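Local coordinates for protein pantothenate kinase (Coxiella burnetii, PDB 3TQC) that catalyses the ATP-dependent phosphorylation of (R)-pantothenate to (R)-4'-phosphopantothenate, the first step of coenzyme A biosynthesis, at residues R247-W252 and E273-A278. Numbering follows the deposited sequence.
With ADP (adenosine-5'-diphosphate), chain D.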
loop_
_atom_site.group_PDB
_atom_site.type_symbol
_atom_site.label_atom_id
_atom_site.label_comp_id
_atom_site.label_asym_id
_atom_site.label_seq_id
_atom_site.Cartn_x
_atom_site.Cartn_y
_atom_site.Cartn_z
ATOM N N ARG B 247 -12.011 9.987 -29.124
ATOM C CA ARG B 247 -11.749 8.557 -29.297
ATOM C C ARG B 247 -12.988 7.806 -29.823
ATOM O O ARG B 247 -12.873 6.982 -30.733
ATOM C CB ARG B 247 -11.249 7.924 -28.006
ATOM C CG ARG B 247 -10.637 6.541 -28.206
ATOM C CD ARG B 247 -10.114 5.997 -26.914
ATOM N NE ARG B 247 -11.171 5.753 -25.928
ATOM C CZ ARG B 247 -10.952 5.325 -24.686
ATOM N NH1 ARG B 247 -9.715 5.099 -24.256
ATOM N NH2 ARG B 247 -11.972 5.120 -23.865
ATOM N N VAL B 248 -14.162 8.113 -29.268
ATOM C CA VAL B 248 -15.416 7.524 -29.747
ATOM C C VAL B 248 -15.733 7.993 -31.160
ATOM O O VAL B 248 -16.072 7.184 -32.014
ATOM C CB VAL B 248 -16.612 7.806 -28.800
ATOM C CG1 VAL B 248 -16.731 9.273 -28.506
ATOM C CG2 VAL B 248 -17.926 7.290 -29.400
ATOM N N LEU B 249 -15.606 9.289 -31.415
ATOM C CA LEU B 249 -15.786 9.795 -32.772
ATOM C C LEU B 249 -14.850 9.075 -33.742
ATOM O O LEU B 249 -15.269 8.661 -34.813
ATOM C CB LEU B 249 -15.570 11.312 -32.843
ATOM C CG LEU B 249 -16.816 12.209 -32.918
ATOM C CD1 LEU B 249 -18.031 11.661 -32.151
ATOM C CD2 LEU B 249 -16.465 13.620 -32.434
ATOM N N SER B 250 -13.590 8.913 -33.356
ATOM C CA SER B 250 -12.619 8.200 -34.194
ATOM C C SER B 250 -13.059 6.773 -34.550
ATOM O O SER B 250 -12.957 6.364 -35.711
ATOM C CB SER B 250 -11.254 8.156 -33.516
ATOM O OG SER B 250 -10.500 7.092 -34.047
ATOM N N PHE B 251 -13.526 6.021 -33.548
ATOM C CA PHE B 251 -14.107 4.691 -33.775
ATOM C C PHE B 251 -15.372 4.756 -34.635
ATOM O O PHE B 251 -15.614 3.871 -35.456
ATOM C CB PHE B 251 -14.479 4.001 -32.459
ATOM C CG PHE B 251 -13.305 3.567 -31.622
ATOM C CD1 PHE B 251 -12.184 2.970 -32.194
ATOM C CD2 PHE B 251 -13.346 3.709 -30.232
ATOM C CE1 PHE B 251 -11.113 2.555 -31.398
ATOM C CE2 PHE B 251 -12.269 3.305 -29.440
ATOM C CZ PHE B 251 -11.157 2.727 -30.025
ATOM N N TRP B 252 -16.183 5.794 -34.435
ATOM C CA TRP B 252 -17.393 5.993 -35.235
ATOM C C TRP B 252 -17.046 6.109 -36.723
ATOM O O TRP B 252 -17.825 5.690 -37.573
ATOM C CB TRP B 252 -18.168 7.233 -34.750
ATOM C CG TRP B 252 -19.335 7.642 -35.607
ATOM C CD1 TRP B 252 -20.571 7.078 -35.619
ATOM C CD2 TRP B 252 -19.379 8.722 -36.556
ATOM N NE1 TRP B 252 -21.380 7.724 -36.521
ATOM C CE2 TRP B 252 -20.675 8.738 -37.110
ATOM C CE3 TRP B 252 -18.447 9.671 -36.995
ATOM C CZ2 TRP B 252 -21.067 9.665 -38.084
ATOM C CZ3 TRP B 252 -18.835 10.593 -37.960
ATOM C CH2 TRP B 252 -20.135 10.583 -38.493
ATOM N N GLU B 273 -24.740 13.964 -33.326
ATOM C CA GLU B 273 -25.529 13.086 -32.445
ATOM C C GLU B 273 -24.648 12.138 -31.614
ATOM O O GLU B 273 -24.838 12.015 -30.402
ATOM C CB GLU B 273 -26.540 12.272 -33.257
ATOM C CG GLU B 273 -27.733 13.090 -33.765
ATOM C CD GLU B 273 -28.661 12.303 -34.686
ATOM O OE1 GLU B 273 -28.193 11.328 -35.314
ATOM O OE2 GLU B 273 -29.856 12.670 -34.795
ATOM N N VAL B 274 -23.694 11.481 -32.272
ATOM C CA VAL B 274 -22.761 10.587 -31.597
ATOM C C VAL B 274 -21.872 11.358 -30.605
ATOM O O VAL B 274 -21.523 10.841 -29.541
ATOM C CB VAL B 274 -21.886 9.788 -32.615
ATOM C CG1 VAL B 274 -20.977 10.700 -33.418
ATOM C CG2 VAL B 274 -21.056 8.733 -31.902
ATOM N N ALA B 275 -21.516 12.592 -30.951
ATOM C CA ALA B 275 -20.797 13.465 -30.027
ATOM C C ALA B 275 -21.653 13.730 -28.791
ATOM O O ALA B 275 -21.190 13.579 -27.671
ATOM C CB ALA B 275 -20.414 14.784 -30.707
ATOM N N ALA B 276 -22.904 14.108 -29.007
ATOM C CA ALA B 276 -23.838 14.291 -27.909
ATOM C C ALA B 276 -23.975 13.008 -27.091
ATOM O O ALA B 276 -23.957 13.053 -25.866
ATOM C CB ALA B 276 -25.196 14.749 -28.432
ATOM N N PHE B 277 -24.097 11.870 -27.767
ATOM C CA PHE B 277 -24.124 10.579 -27.085
ATOM C C PHE B 277 -22.864 10.339 -26.258
ATOM O O PHE B 277 -22.942 9.879 -25.122
ATOM C CB PHE B 277 -24.274 9.445 -28.090
ATOM C CG PHE B 277 -24.341 8.090 -27.460
ATOM C CD1 PHE B 277 -25.528 7.620 -26.928
ATOM C CD2 PHE B 277 -23.221 7.279 -27.403
ATOM C CE1 PHE B 277 -25.592 6.364 -26.340
ATOM C CE2 PHE B 277 -23.278 6.031 -26.824
ATOM C CZ PHE B 277 -24.464 5.570 -26.293
ATOM N N ALA B 278 -21.708 10.636 -26.844
ATOM C CA ALA B 278 -20.414 10.461 -26.180
ATOM C C ALA B 278 -20.271 11.387 -24.981
ATOM O O ALA B 278 -19.728 11.002 -23.948
ATOM C CB ALA B 278 -19.282 10.715 -27.159
HETATM P PB ADP D . -7.065 4.771 -21.475
HETATM O O1B ADP D . -6.249 3.543 -21.725
HETATM O O2B ADP D . -6.758 5.435 -20.158
HETATM O O3B ADP D . -8.551 4.615 -21.713
HETATM P PA ADP D . -5.868 5.500 -23.939
HETATM O O1A ADP D . -4.474 5.081 -23.537
HETATM O O2A ADP D . -6.721 4.627 -24.804
HETATM O O3A ADP D . -6.690 5.847 -22.606
HETATM O "O5'" ADP D . -5.779 6.910 -24.654
HETATM C "C5'" ADP D . -6.909 7.761 -24.737
HETATM C "C4'" ADP D . -6.845 8.559 -26.031
HETATM O "O4'" ADP D . -5.811 9.535 -25.958
HETATM C "C3'" ADP D . -6.507 7.689 -27.223
HETATM O "O3'" ADP D . -7.225 8.182 -28.355
HETATM C "C2'" ADP D . -5.018 7.834 -27.414
HETATM O "O2'" ADP D . -4.658 7.747 -28.782
HETATM C "C1'" ADP D . -4.751 9.222 -26.872
HETATM N N9 ADP D . -3.471 9.355 -26.148
HETATM C C8 ADP D . -3.151 8.725 -25.009
HETATM N N7 ADP D . -1.917 9.087 -24.591
HETATM C C5 ADP D . -1.449 9.965 -25.483
HETATM C C6 ADP D . -0.208 10.725 -25.604
HETATM N N6 ADP D . 0.754 10.565 -24.662
HETATM N N1 ADP D . -0.092 11.542 -26.666
HETATM C C2 ADP D . -1.063 11.677 -27.597
HETATM N N3 ADP D . -2.232 11.003 -27.533
HETATM C C4 ADP D . -2.467 10.149 -26.506
#
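Val-274 packs between Leu-249 and Trp-252 and makes the main apolar contact of the two helices. Its CG1 lies over one face of the indole, 4.0 Å from the centroid of the five-membered ring and 8° off the ring normal, a CH-pi contact. This methyl sits between the backbone N and the carbonyl carbon of Val-274, while CG2, on the other branch, reaches CD1 of Trp-252 at 4.1 Å. The indole NE1 makes a weak hydrogen bond to Leu-266 O, in the loop joining the helices.

Methyl groups make the remaining apolar contacts. Leu-249 extends CD1 obliquely against Val-274 CG1, a tight 3.3 Å, and the same methyl touches Ala-275 CB at 4.2 Å. Val-248 directs its two branches differently: CG1 presses closely on Ala-278 CB at 3.2 Å, whereas CG2 faces Val-274 CG2 more loosely. The axes of the two short segments approach to 9.8 Å, their N-to-C directions 140° apart, roughly antiparallel. No hydrogen bond crosses between them.

The segments belong to helices 237-253 and 271-294, the first following a central strand, 229-234, of the mixed sheet in this P-loop kinase of the phosphoribulokinase/uridine kinase family. Helix 237-253 borders the nucleotide site through Arg-247, and helix 271-294 packs on its side away from ADP, with Val-248 pointing at it and Leu-249 reaching it with CD1.

The ADP contact is made by Arg-247. Its NH1 donates to O3B of the ADP beta-phosphate at 2.8 Å, with O3B at the guanidinium edge and in its plane, and makes a weaker, more bent bond to alpha-phosphate O2A at 3.1 Å. CB, CG and CD run alongside the ribose O3', and the bend at chi3 (65°) turns the guanidinium to the phosphates. Lys-105 NZ and the backbone amides of Ala-102, Gly-104 and Ser-106 also bind this ADP.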